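Local structure of penicillin-binding protein 2B (Streptococcus pneumoniae, 2WAD) at residues D410-F415 with Y425-G430; F432-V437 with Y442-Y447; T451-M456 with P462-G467. The protein is thought to act as a penicillin-binding transpeptidase that forms peptide cross-links between adjacent glycan strands of cell wall peptidoglycan. One frame throughout, in Å; residues are numbered along the deposited sequence.

Overall arrangement
The three contacts follow one another along the transpeptidase domain. Interactions 1 and 2 have centres about 11 Å apart and touch directly: Asp410 N lies 2.8 Å from Phe432 O, and Asp410 OD2 lies 2.8 Å from Ser444 OG. Interactions 2 and 3 share helix 445-455 but have centres about 17 Å apart. Interaction 3 meets interaction 1, about 16 Å away between centres, where Val414 O is 2.8 Å from Asn463 N and Phe415 packs on Val466 and Leu453. The side chains of Tyr425 and Ser444 each lie about 9 Å from that of Ser386, the inferred acylated serine, whereas interaction 3 is remote from it.

Interaction 1 (D410-F415 with Y425-G430); sequences DQPIVF and YKLAYG. Unlike the reference sequence in segment 410-415: Pro412 (reference Ser). Unlike the reference sequence in segment 425-430: Lys426 (reference Thr), Leu427 (reference Gln).
Tyr425 and Asp410 meet through one short, direct polar contact. The phenol OH of Tyr425 donates to Asp410 OD2 at 2.6 Å, and it comes from above the carboxylate plane, 36° out of it. The two flat groups are turned 43° against each other. Asp410 OD1 also sits in the plane of the tyrosine ring, at its edge, 3.8 Å from Tyr425 CE2. The aspartate sends its CG anti to the backbone N (chi1 -166°), which directs the carboxylate at the incoming phenol. OD2 accepts a second bond from outside the contact, involving Ser444 OG, so this buried oxygen is gripped twice.

The other carboxylate oxygen is linked by solvent. A water lies 2.9 Å from Asp410 OD1 and 2.8 Å from Gly430 O and can donate to each, although competing acceptors around it mean that both bonds need not be complete at the same time.

Nonpolar contact is sparse: Pro412 CG and Leu427 CD2 approach to 4.3 Å, the only apolar side-chain pair between 410-415 and 425-430. The summed buried surface, 162 Å², confirms a light contact.

Backbone bonds shape the 425-430 side. A type II' turn runs from Tyr425 to Ala428, closed by Ala428 N to Tyr425 O at 3.1 Å, and a type I turn from Leu427 to Gly430 follows, closed by Gly430 N to Leu427 O at 2.9 Å. Together they swing the chain round and bring the carbonyl of Gly430 to the water.

Asp410 ends strand 408-410; the other residues lie in the connection to its antiparallel partner, strand 432-434. With the Tyr425 side chain about 9 Å from that of Ser386, the inferred acyl-ester serine, this is a loop bordering the active site of a penicillin-binding transpeptidase domain.

Interaction 2 (F432-V437 with Y442-Y447); sequences FPITAV and YSSNAY. Unlike the reference sequence in segment 442-447: Ala446 (reference Thr).
Ile434, at the end of strand 432-434, packs into the bend between two helices formed by Tyr442, Ser444 and Tyr447. A Schellman motif ends helix 436-442 here, with Ser443, of positive phi, as its C-prime residue, and Ser444 then N-caps helix 445-455. The sequence Ser443-Ser444-Asn445 is consistent with the SxN motif of penicillin-binding enzymes; Ser443 OG bonds to Ser386 and Lys615, and Asn445 OD1 to Lys389.

The tight part is centred on the isoleucine. The CG1 branch of Ile434 lies anti to the backbone N (chi1 -163°), carrying Ile434 CD1 to 3.5 Å from Tyr442 CD2 and 3.7 Å from Ser444 CB. The side chains of Ile434 and Tyr442 run past each other in opposite directions. The second branch goes to a different ring, with Ile434 CG2 3.9 Å from Tyr447 CD1. At the edge of that ring, near its plane, Ile434 O approaches Tyr447 CE1 to 3.7 Å. Farther along the same ring, Ala436 CB comes to 3.3 Å from Tyr447 OH, a hydroxyl that is hydrogen-bonded to Gln406 O.

The packing thins at the partly exposed Phe432. Phe432 CE2 comes no closer than 4.4 Å to Tyr442 CE2, and Phe432 gives up little surface to the other segment. No hydrogen bond joins 432-437 to 442-447, so contact between them rests on van der Waals packing.

Besides its bond with Asp410, Ser444 OG accepts the capping bond from Tyr447 N, 3.1 Å long with an N-H...O angle of 155°.

Interaction 3 (T451-M456 with P462-G467); sequences TALGIM and PNMFVG. Unlike the reference sequence in segment 451-456: Ile455 (reference Leu).
Leu453 is the side chain of helix 445-455 that meets two residues of the 462-467 loop. From a CB directed toward that loop, CG leaves anti to the backbone N (chi1 -177°), and the fork at CG divides the contact. Leu453 CD1 reaches Val466 CG1 at 3.9 Å. Leu453 CD2 points instead at Met464 and lies 3.7 Å from its SD, the two side chains meeting tip to tip; an extended chi2 in Met464 carries the sulfur out to this meeting. CD2 also packs beside the ring of Phe415.

Met456, the residue just after the helix and three positions on from Leu453, adds a second contact. Its CE lies 4.2 Å from Val466 CG1, so CG1 of Val466 is touched by both Leu453 and Met456. Met456 CE also comes to 3.2 Å from Gly467 O. Met456 further touches Phe509 and Phe512 of helix 509-515. The summed buried surface is 181 Å², and no hydrogen bond links the segments.

This is a helix end with its outgoing loop folded back over one face, joined by apolar side chains within the transpeptidase domain, away from the active site.

Interaction 1 (D410-F415 with Y425-G430)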
ATOM      1  N   ASP A 410      -1.446 -15.831 -40.142  1.00 40.03           N
ATOM      2  CA  ASP A 410      -0.221 -15.860 -39.365  1.00 40.48           C
ATOM      3  C   ASP A 410       0.933 -16.001 -40.357  1.00 42.81           C
ATOM      4  O   ASP A 410       1.017 -16.996 -41.082  1.00 42.80           O
ATOM      5  CB  ASP A 410      -0.252 -17.037 -38.388  1.00 34.67           C
ATOM      6  CG  ASP A 410       0.817 -16.934 -37.330  1.00 40.02           C
ATOM      7  OD1 ASP A 410       2.021 -16.878 -37.665  1.00 38.10           O
ATOM      8  OD2 ASP A 410       0.439 -16.887 -36.141  1.00 45.02           O
ATOM      9  N   GLN A 411       1.794 -14.986 -40.387  1.00 43.26           N
ATOM     10  CA  GLN A 411       2.966 -14.908 -41.263  1.00 43.82           C
ATOM     11  C   GLN A 411       3.969 -13.993 -40.564  1.00 43.89           C
ATOM     12  O   GLN A 411       3.589 -13.215 -39.677  1.00 42.16           O
ATOM     13  CB  GLN A 411       2.564 -14.286 -42.612  1.00 43.04           C
ATOM     14  CG  GLN A 411       1.812 -12.964 -42.415  1.00 41.79           C
ATOM     15  CD  GLN A 411       1.163 -12.435 -43.681  1.00 43.01           C
ATOM     16  OE1 GLN A 411       1.749 -12.516 -44.755  1.00 49.64           O
ATOM     17  NE2 GLN A 411      -0.052 -11.893 -43.560  1.00 39.24           N
ATOM     18  N   PRO A 412       5.254 -14.082 -40.943  1.00 44.72           N
ATOM     19  CA  PRO A 412       6.195 -13.112 -40.386  1.00 43.94           C
ATOM     20  C   PRO A 412       5.743 -11.720 -40.822  1.00 42.77           C
ATOM     21  O   PRO A 412       5.179 -11.588 -41.894  1.00 43.10           O
ATOM     22  CB  PRO A 412       7.538 -13.455 -41.044  1.00 44.19           C
ATOM     23  CG  PRO A 412       7.346 -14.800 -41.735  1.00 48.29           C
ATOM     24  CD  PRO A 412       5.866 -14.995 -41.924  1.00 46.96           C
ATOM     25  N   ILE A 413       5.985 -10.697 -40.009  1.00 40.89           N
ATOM     26  CA  ILE A 413       5.509  -9.370 -40.324  1.00 41.58           C
ATOM     27  C   ILE A 413       6.747  -8.585 -40.686  1.00 41.50           C
ATOM     28  O   ILE A 413       7.668  -8.494 -39.889  1.00 44.20           O
ATOM     29  CB  ILE A 413       4.857  -8.679 -39.113  1.00 44.15           C
ATOM     30  CG1 ILE A 413       3.659  -9.475 -38.574  1.00 42.83           C
ATOM     31  CG2 ILE A 413       4.593  -7.206 -39.408  1.00 43.34           C
ATOM     32  CD1 ILE A 413       2.675  -9.955 -39.602  1.00 37.58           C
ATOM     33  N   VAL A 414       6.772  -8.050 -41.900  1.00 40.39           N
ATOM     34  CA  VAL A 414       7.969  -7.397 -42.419  1.00 41.39           C
ATOM     35  C   VAL A 414       7.670  -5.964 -42.847  1.00 40.66           C
ATOM     36  O   VAL A 414       6.991  -5.744 -43.853  1.00 42.16           O
ATOM     37  CB  VAL A 414       8.573  -8.185 -43.622  1.00 41.93           C
ATOM     38  CG1 VAL A 414       9.901  -7.544 -44.024  1.00 41.31           C
ATOM     39  CG2 VAL A 414       8.812  -9.640 -43.235  1.00 41.09           C
ATOM     40  N   PHE A 415       8.155  -5.005 -42.068  1.00 41.53           N
ATOM     41  CA  PHE A 415       7.975  -3.587 -42.362  1.00 43.42           C
ATOM     42  C   PHE A 415       9.356  -3.060 -42.752  1.00 44.08           C
ATOM     43  O   PHE A 415      10.346  -3.500 -42.164  1.00 40.79           O
ATOM     44  CB  PHE A 415       7.586  -2.807 -41.088  1.00 45.47           C
ATOM     45  CG  PHE A 415       6.301  -3.249 -40.424  1.00 45.72           C
ATOM     46  CD1 PHE A 415       5.079  -3.172 -41.084  1.00 40.20           C
ATOM     47  CD2 PHE A 415       6.321  -3.694 -39.106  1.00 41.94           C
ATOM     48  CE1 PHE A 415       3.889  -3.565 -40.463  1.00 42.76           C
ATOM     49  CE2 PHE A 415       5.145  -4.075 -38.468  1.00 43.65           C
ATOM     50  CZ  PHE A 415       3.919  -4.002 -39.133  1.00 42.63           C
ATOM     51  N   TYR A 425       7.048 -20.002 -32.508  1.00 41.54           N
ATOM     52  CA  TYR A 425       7.173 -21.128 -33.433  1.00 44.47           C
ATOM     53  C   TYR A 425       7.811 -20.824 -34.804  1.00 45.33           C
ATOM     54  O   TYR A 425       7.920 -21.713 -35.641  1.00 42.14           O
ATOM     55  CB  TYR A 425       5.792 -21.761 -33.626  1.00 45.69           C
ATOM     56  CG  TYR A 425       4.621 -20.801 -33.758  1.00 45.51           C
ATOM     57  CD1 TYR A 425       3.790 -20.535 -32.670  1.00 46.43           C
ATOM     58  CD2 TYR A 425       4.320 -20.196 -34.974  1.00 46.32           C
ATOM     59  CE1 TYR A 425       2.703 -19.682 -32.772  1.00 40.32           C
ATOM     60  CE2 TYR A 425       3.230 -19.338 -35.100  1.00 43.69           C
ATOM     61  CZ  TYR A 425       2.418 -19.094 -34.001  1.00 53.24           C
ATOM     62  OH  TYR A 425       1.323 -18.254 -34.127  1.00 43.63           O
ATOM     63  N   LYS A 426       8.210 -19.573 -35.028  1.00 45.67           N
ATOM     64  CA  LYS A 426       8.949 -19.155 -36.229  1.00 47.42           C
ATOM     65  C   LYS A 426       8.333 -19.652 -37.536  1.00 45.84           C
ATOM     66  O   LYS A 426       7.187 -19.352 -37.854  1.00 41.89           O
ATOM     67  CB  LYS A 426      10.428 -19.584 -36.167  1.00 49.00           C
ATOM     68  CG  LYS A 426      11.125 -19.355 -34.837  1.00 50.91           C
ATOM     69  CD  LYS A 426      11.240 -17.863 -34.594  1.00 64.23           C
ATOM     70  CE  LYS A 426      11.991 -17.523 -33.316  1.00 71.23           C
ATOM     71  NZ  LYS A 426      11.901 -16.055 -33.063  1.00 68.46           N
ATOM     72  N   LEU A 427       9.121 -20.433 -38.274  1.00 47.71           N
ATOM     73  CA  LEU A 427       8.809 -20.863 -39.630  1.00 48.74           C
ATOM     74  C   LEU A 427       8.258 -22.290 -39.653  1.00 50.84           C
ATOM     75  O   LEU A 427       7.822 -22.800 -40.698  1.00 51.22           O
ATOM     76  CB  LEU A 427      10.078 -20.728 -40.488  1.00 49.98           C
ATOM     77  CG  LEU A 427      10.593 -19.281 -40.552  1.00 54.99           C
ATOM     78  CD1 LEU A 427      12.040 -19.097 -41.048  1.00 51.41           C
ATOM     79  CD2 LEU A 427       9.600 -18.467 -41.399  1.00 54.00           C
ATOM     80  N   ALA A 428       8.222 -22.912 -38.478  1.00 50.19           N
ATOM     81  CA  ALA A 428       7.919 -24.334 -38.349  1.00 50.10           C
ATOM     82  C   ALA A 428       6.637 -24.820 -39.031  1.00 49.47           C
ATOM     83  O   ALA A 428       6.606 -25.931 -39.563  1.00 50.25           O
ATOM     84  CB  ALA A 428       7.965 -24.774 -36.866  1.00 49.23           C
ATOM     85  N   TYR A 429       5.576 -24.022 -39.023  1.00 46.20           N
ATOM     86  CA  TYR A 429       4.359 -24.417 -39.733  1.00 46.67           C
ATOM     87  C   TYR A 429       4.042 -23.523 -40.923  1.00 45.68           C
ATOM     88  O   TYR A 429       2.882 -23.432 -41.319  1.00 45.56           O
ATOM     89  CB  TYR A 429       3.166 -24.455 -38.777  1.00 48.40           C
ATOM     90  CG  TYR A 429       3.412 -25.452 -37.686  1.00 53.02           C
ATOM     91  CD1 TYR A 429       2.868 -26.727 -37.759  1.00 58.91           C
ATOM     92  CD2 TYR A 429       4.262 -25.155 -36.624  1.00 56.01           C
ATOM     93  CE1 TYR A 429       3.131 -27.670 -36.777  1.00 61.01           C
ATOM     94  CE2 TYR A 429       4.529 -26.095 -35.642  1.00 53.39           C
ATOM     95  CZ  TYR A 429       3.961 -27.345 -35.727  1.00 58.20           C
ATOM     96  OH  TYR A 429       4.225 -28.302 -34.777  1.00 66.76           O
ATOM     97  N   GLY A 430       5.053 -22.851 -41.466  1.00 43.05           N
ATOM     98  CA  GLY A 430       4.817 -21.870 -42.526  1.00 47.51           C
ATOM     99  C   GLY A 430       3.798 -20.802 -42.157  1.00 49.00           C
ATOM    100  O   GLY A 430       3.661 -20.437 -40.982  1.00 47.57           O
TER
HETATM  101  O   HOH W   1       3.944 -18.044 -39.502  1.00 45.32           O

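Interaction 2 (F432-V437 with Y442-Y447)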
ATOM      1  N   PHE A 432      -0.282 -19.579 -42.221  1.00 45.40           N
ATOM      2  CA  PHE A 432      -1.536 -20.295 -42.090  1.00 44.93           C
ATOM      3  C   PHE A 432      -2.612 -19.385 -41.515  1.00 43.75           C
ATOM      4  O   PHE A 432      -2.320 -18.401 -40.837  1.00 44.27           O
ATOM      5  CB  PHE A 432      -1.354 -21.558 -41.226  1.00 44.65           C
ATOM      6  CG  PHE A 432      -0.811 -21.280 -39.858  1.00 46.00           C
ATOM      7  CD1 PHE A 432       0.556 -21.350 -39.611  1.00 43.61           C
ATOM      8  CD2 PHE A 432      -1.663 -20.916 -38.820  1.00 45.48           C
ATOM      9  CE1 PHE A 432       1.077 -21.066 -38.350  1.00 41.36           C
ATOM     10  CE2 PHE A 432      -1.154 -20.634 -37.551  1.00 42.87           C
ATOM     11  CZ  PHE A 432       0.226 -20.692 -37.323  1.00 43.18           C
ATOM     12  N   PRO A 433      -3.875 -19.713 -41.800  1.00 42.50           N
ATOM     13  CA  PRO A 433      -4.995 -18.961 -41.255  1.00 41.96           C
ATOM     14  C   PRO A 433      -5.146 -19.211 -39.758  1.00 41.28           C
ATOM     15  O   PRO A 433      -4.829 -20.308 -39.276  1.00 40.81           O
ATOM     16  CB  PRO A 433      -6.199 -19.492 -42.037  1.00 42.37           C
ATOM     17  CG  PRO A 433      -5.789 -20.867 -42.478  1.00 45.49           C
ATOM     18  CD  PRO A 433      -4.288 -20.886 -42.586  1.00 41.11           C
ATOM     19  N   ILE A 434      -5.592 -18.176 -39.046  1.00 41.36           N
ATOM     20  CA  ILE A 434      -5.722 -18.184 -37.592  1.00 41.48           C
ATOM     21  C   ILE A 434      -6.867 -17.248 -37.159  1.00 41.84           C
ATOM     22  O   ILE A 434      -6.937 -16.095 -37.577  1.00 40.37           O
ATOM     23  CB  ILE A 434      -4.348 -17.830 -36.931  1.00 42.50           C
ATOM     24  CG1 ILE A 434      -4.335 -18.225 -35.464  1.00 47.70           C
ATOM     25  CG2 ILE A 434      -3.982 -16.349 -37.059  1.00 38.13           C
ATOM     26  CD1 ILE A 434      -2.956 -18.087 -34.811  1.00 49.79           C
ATOM     27  N   THR A 435      -7.792 -17.765 -36.354  1.00 42.47           N
ATOM     28  CA  THR A 435      -8.863 -16.982 -35.744  1.00 39.43           C
ATOM     29  C   THR A 435      -8.403 -16.276 -34.468  1.00 40.32           C
ATOM     30  O   THR A 435      -7.262 -16.415 -34.023  1.00 41.16           O
ATOM     31  CB  THR A 435     -10.062 -17.869 -35.348  1.00 42.84           C
ATOM     32  OG1 THR A 435      -9.674 -18.788 -34.311  1.00 36.82           O
ATOM     33  CG2 THR A 435     -10.656 -18.620 -36.561  1.00 40.65           C
ATOM     34  N   ALA A 436      -9.300 -15.503 -33.865  1.00 41.35           N
ATOM     35  CA  ALA A 436      -8.915 -14.719 -32.691  1.00 41.04           C
ATOM     36  C   ALA A 436      -8.689 -15.671 -31.505  1.00 39.24           C
ATOM     37  O   ALA A 436      -7.736 -15.516 -30.737  1.00 39.26           O
ATOM     38  CB  ALA A 436      -9.968 -13.665 -32.389  1.00 40.25           C
ATOM     39  N   VAL A 437      -9.539 -16.685 -31.414  1.00 38.11           N
ATOM     40  CA  VAL A 437      -9.446 -17.726 -30.386  1.00 39.23           C
ATOM     41  C   VAL A 437      -8.092 -18.438 -30.478  1.00 40.41           C
ATOM     42  O   VAL A 437      -7.441 -18.641 -29.460  1.00 37.94           O
ATOM     43  CB  VAL A 437     -10.581 -18.750 -30.551  1.00 40.40           C
ATOM     44  CG1 VAL A 437     -10.428 -19.925 -29.570  1.00 37.97           C
ATOM     45  CG2 VAL A 437     -11.971 -18.094 -30.419  1.00 38.22           C
ATOM     46  N   TYR A 442      -2.374 -20.029 -29.387  1.00 38.09           N
ATOM     47  CA  TYR A 442      -0.997 -20.178 -29.858  1.00 37.25           C
ATOM     48  C   TYR A 442      -0.042 -19.051 -29.485  1.00 37.51           C
ATOM     49  O   TYR A 442       1.179 -19.163 -29.662  1.00 36.38           O
ATOM     50  CB  TYR A 442      -0.959 -20.312 -31.379  1.00 38.38           C
ATOM     51  CG  TYR A 442      -1.920 -21.296 -31.986  1.00 39.14           C
ATOM     52  CD1 TYR A 442      -2.426 -22.368 -31.256  1.00 43.58           C
ATOM     53  CD2 TYR A 442      -2.314 -21.161 -33.314  1.00 43.31           C
ATOM     54  CE1 TYR A 442      -3.326 -23.267 -31.836  1.00 42.19           C
ATOM     55  CE2 TYR A 442      -3.195 -22.058 -33.898  1.00 38.92           C
ATOM     56  CZ  TYR A 442      -3.708 -23.100 -33.160  1.00 46.21           C
ATOM     57  OH  TYR A 442      -4.598 -23.967 -33.775  1.00 46.10           O
ATOM     58  N   SER A 443      -0.600 -17.967 -28.957  1.00 35.64           N
ATOM     59  CA  SER A 443       0.179 -16.774 -28.646  1.00 36.96           C
ATOM     60  C   SER A 443       0.798 -16.182 -29.904  1.00 36.43           C
ATOM     61  O   SER A 443       1.989 -15.894 -29.944  1.00 36.90           O
ATOM     62  CB  SER A 443       1.238 -17.034 -27.565  1.00 37.32           C
ATOM     63  OG  SER A 443       1.591 -15.829 -26.877  1.00 35.50           O
ATOM     64  N   SER A 444      -0.027 -16.015 -30.928  1.00 35.74           N
ATOM     65  CA  SER A 444       0.444 -15.484 -32.200  1.00 37.46           C
ATOM     66  C   SER A 444       0.803 -14.007 -32.096  1.00 37.20           C
ATOM     67  O   SER A 444      -0.051 -13.176 -31.755  1.00 37.51           O
ATOM     68  CB  SER A 444      -0.660 -15.649 -33.250  1.00 35.06           C
ATOM     69  OG  SER A 444      -0.375 -14.847 -34.376  1.00 37.13           O
ATOM     70  N   ASN A 445       2.049 -13.666 -32.407  1.00 35.65           N
ATOM     71  CA  ASN A 445       2.385 -12.255 -32.605  1.00 36.69           C
ATOM     72  C   ASN A 445       1.817 -11.672 -33.911  1.00 36.51           C
ATOM     73  O   ASN A 445       1.518 -10.481 -33.963  1.00 37.42           O
ATOM     74  CB  ASN A 445       3.898 -12.016 -32.563  1.00 36.02           C
ATOM     75  CG  ASN A 445       4.483 -12.048 -31.155  1.00 40.85           C
ATOM     76  OD1 ASN A 445       3.795 -11.856 -30.143  1.00 35.00           O
ATOM     77  ND2 ASN A 445       5.793 -12.252 -31.091  1.00 37.77           N
ATOM     78  N   ALA A 446       1.673 -12.484 -34.959  1.00 34.29           N
ATOM     79  CA  ALA A 446       1.185 -11.981 -36.251  1.00 37.66           C
ATOM     80  C   ALA A 446      -0.203 -11.372 -36.114  1.00 35.69           C
ATOM     81  O   ALA A 446      -0.515 -10.364 -36.764  1.00 32.84           O
ATOM     82  CB  ALA A 446       1.151 -13.069 -37.315  1.00 32.94           C
ATOM     83  N   TYR A 447      -1.039 -12.006 -35.299  1.00 34.70           N
ATOM     84  CA  TYR A 447      -2.435 -11.552 -35.180  1.00 36.27           C
ATOM     85  C   TYR A 447      -2.521 -10.152 -34.535  1.00 40.42           C
ATOM     86  O   TYR A 447      -3.299  -9.295 -35.001  1.00 40.02           O
ATOM     87  CB  TYR A 447      -3.265 -12.563 -34.380  1.00 37.35           C
ATOM     88  CG  TYR A 447      -4.770 -12.397 -34.524  1.00 37.82           C
ATOM     89  CD1 TYR A 447      -5.459 -13.057 -35.528  1.00 40.15           C
ATOM     90  CD2 TYR A 447      -5.495 -11.560 -33.677  1.00 37.27           C
ATOM     91  CE1 TYR A 447      -6.828 -12.904 -35.687  1.00 36.31           C
ATOM     92  CE2 TYR A 447      -6.868 -11.386 -33.835  1.00 32.89           C
ATOM     93  CZ  TYR A 447      -7.517 -12.067 -34.841  1.00 34.22           C
ATOM     94  OH  TYR A 447      -8.870 -11.925 -35.031  1.00 33.70           O
TER

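Interaction 3 (T451-M456 with P462-G467)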
ATOM      1  N   THR A 451      -3.391  -6.477 -36.083  1.00 38.20           N
ATOM      2  CA  THR A 451      -4.391  -5.679 -35.385  1.00 36.82           C
ATOM      3  C   THR A 451      -3.929  -4.270 -35.049  1.00 38.81           C
ATOM      4  O   THR A 451      -4.660  -3.323 -35.351  1.00 36.32           O
ATOM      5  CB  THR A 451      -4.895  -6.346 -34.092  1.00 37.18           C
ATOM      6  OG1 THR A 451      -5.497  -7.606 -34.401  1.00 35.00           O
ATOM      7  CG2 THR A 451      -5.930  -5.470 -33.406  1.00 32.44           C
ATOM      8  N   ALA A 452      -2.756  -4.123 -34.422  1.00 38.68           N
ATOM      9  CA  ALA A 452      -2.218  -2.784 -34.123  1.00 39.97           C
ATOM     10  C   ALA A 452      -2.012  -1.914 -35.371  1.00 40.60           C
ATOM     11  O   ALA A 452      -2.379  -0.741 -35.388  1.00 41.53           O
ATOM     12  CB  ALA A 452      -0.892  -2.861 -33.335  1.00 39.31           C
ATOM     13  N   LEU A 453      -1.371  -2.446 -36.405  1.00 40.67           N
ATOM     14  CA  LEU A 453      -1.242  -1.671 -37.641  1.00 42.46           C
ATOM     15  C   LEU A 453      -2.621  -1.141 -38.074  1.00 43.15           C
ATOM     16  O   LEU A 453      -2.742  -0.025 -38.557  1.00 41.84           O
ATOM     17  CB  LEU A 453      -0.608  -2.519 -38.746  1.00 44.07           C
ATOM     18  CG  LEU A 453      -0.337  -1.814 -40.078  1.00 48.91           C
ATOM     19  CD1 LEU A 453       0.801  -0.818 -39.928  1.00 44.28           C
ATOM     20  CD2 LEU A 453      -0.030  -2.812 -41.175  1.00 48.54           C
ATOM     21  N   GLY A 454      -3.670  -1.936 -37.859  1.00 43.16           N
ATOM     22  CA  GLY A 454      -5.023  -1.561 -38.234  1.00 41.34           C
ATOM     23  C   GLY A 454      -5.623  -0.446 -37.389  1.00 43.48           C
ATOM     24  O   GLY A 454      -6.488   0.297 -37.848  1.00 43.17           O
ATOM     25  N   ILE A 455      -5.202  -0.332 -36.135  1.00 42.49           N
ATOM     26  CA  ILE A 455      -5.592   0.818 -35.325  1.00 41.43           C
ATOM     27  C   ILE A 455      -4.944   2.091 -35.882  1.00 43.03           C
ATOM     28  O   ILE A 455      -5.443   3.201 -35.694  1.00 41.52           O
ATOM     29  CB  ILE A 455      -5.184   0.591 -33.863  1.00 40.69           C
ATOM     30  CG1 ILE A 455      -5.919  -0.643 -33.301  1.00 40.22           C
ATOM     31  CG2 ILE A 455      -5.492   1.812 -33.014  1.00 39.00           C
ATOM     32  CD1 ILE A 455      -5.372  -1.102 -31.946  1.00 31.67           C
ATOM     33  N   MET A 456      -3.821   1.919 -36.569  1.00 41.72           N
ATOM     34  CA  MET A 456      -3.104   3.035 -37.163  1.00 46.43           C
ATOM     35  C   MET A 456      -3.666   3.339 -38.566  1.00 46.96           C
ATOM     36  O   MET A 456      -3.065   4.082 -39.337  1.00 48.62           O
ATOM     37  CB  MET A 456      -1.632   2.629 -37.253  1.00 45.76           C
ATOM     38  CG  MET A 456      -0.627   3.724 -37.127  1.00 52.64           C
ATOM     39  SD  MET A 456       1.035   3.061 -36.828  1.00 57.25           S
ATOM     40  CE  MET A 456       1.939   4.394 -37.574  1.00 45.69           C
ATOM     41  N   PRO A 462       3.475  -7.255 -47.046  1.00 43.61           N
ATOM     42  CA  PRO A 462       4.902  -7.441 -46.823  1.00 42.01           C
ATOM     43  C   PRO A 462       5.718  -6.284 -47.402  1.00 44.35           C
ATOM     44  O   PRO A 462       5.382  -5.782 -48.475  1.00 45.26           O
ATOM     45  CB  PRO A 462       5.215  -8.753 -47.563  1.00 40.58           C
ATOM     46  CG  PRO A 462       3.921  -9.497 -47.626  1.00 41.45           C
ATOM     47  CD  PRO A 462       2.848  -8.407 -47.731  1.00 43.02           C
ATOM     48  N   ASN A 463       6.754  -5.857 -46.682  1.00 45.55           N
ATOM     49  CA  ASN A 463       7.740  -4.910 -47.183  1.00 47.28           C
ATOM     50  C   ASN A 463       7.156  -3.507 -47.351  1.00 49.02           C
ATOM     51  O   ASN A 463       7.748  -2.650 -48.005  1.00 50.06           O
ATOM     52  CB  ASN A 463       8.358  -5.388 -48.517  1.00 48.88           C
ATOM     53  CG  ASN A 463       8.724  -6.872 -48.519  1.00 46.42           C
ATOM     54  OD1 ASN A 463       9.118  -7.447 -47.503  1.00 49.23           O
ATOM     55  ND2 ASN A 463       8.565  -7.503 -49.668  1.00 46.53           N
ATOM     56  N   MET A 464       5.992  -3.265 -46.767  1.00 48.35           N
ATOM     57  CA  MET A 464       5.410  -1.930 -46.787  1.00 49.93           C
ATOM     58  C   MET A 464       6.250  -0.919 -45.997  1.00 50.04           C
ATOM     59  O   MET A 464       6.861  -1.270 -44.978  1.00 47.82           O
ATOM     60  CB  MET A 464       3.989  -1.984 -46.217  1.00 49.45           C
ATOM     61  CG  MET A 464       3.944  -2.406 -44.733  1.00 52.60           C
ATOM     62  SD  MET A 464       2.263  -2.487 -44.066  1.00 50.41           S
ATOM     63  CE  MET A 464       1.530  -0.958 -44.666  1.00 53.17           C
ATOM     64  N   PHE A 465       6.288   0.316 -46.503  1.00 48.88           N
ATOM     65  CA  PHE A 465       6.825   1.484 -45.798  1.00 49.78           C
ATOM     66  C   PHE A 465       5.645   1.992 -44.964  1.00 50.52           C
ATOM     67  O   PHE A 465       4.549   2.241 -45.493  1.00 50.01           O
ATOM     68  CB  PHE A 465       7.261   2.601 -46.772  1.00 50.41           C
ATOM     69  CG  PHE A 465       8.602   2.372 -47.435  1.00 47.82           C
ATOM     70  CD1 PHE A 465       9.775   2.736 -46.797  1.00 47.60           C
ATOM     71  CD2 PHE A 465       8.686   1.792 -48.698  1.00 48.50           C
ATOM     72  CE1 PHE A 465      11.004   2.504 -47.384  1.00 48.08           C
ATOM     73  CE2 PHE A 465       9.906   1.556 -49.298  1.00 42.74           C
ATOM     74  CZ  PHE A 465      11.063   1.925 -48.650  1.00 53.02           C
ATOM     75  N   VAL A 466       5.836   2.117 -43.655  1.00 48.63           N
ATOM     76  CA  VAL A 466       4.713   2.523 -42.817  1.00 49.96           C
ATOM     77  C   VAL A 466       4.616   4.033 -42.601  1.00 50.35           C
ATOM     78  O   VAL A 466       5.583   4.677 -42.187  1.00 51.64           O
ATOM     79  CB  VAL A 466       4.623   1.733 -41.484  1.00 50.39           C
ATOM     80  CG1 VAL A 466       3.333   2.098 -40.755  1.00 45.44           C
ATOM     81  CG2 VAL A 466       4.644   0.227 -41.739  1.00 44.76           C
ATOM     82  N   GLY A 467       3.446   4.590 -42.909  1.00 53.41           N
ATOM     83  CA  GLY A 467       3.147   6.006 -42.640  1.00 55.68           C
ATOM     84  C   GLY A 467       2.829   6.304 -41.181  1.00 57.02           C
ATOM     85  O   GLY A 467       1.983   5.631 -40.579  1.00 57.12           O
TER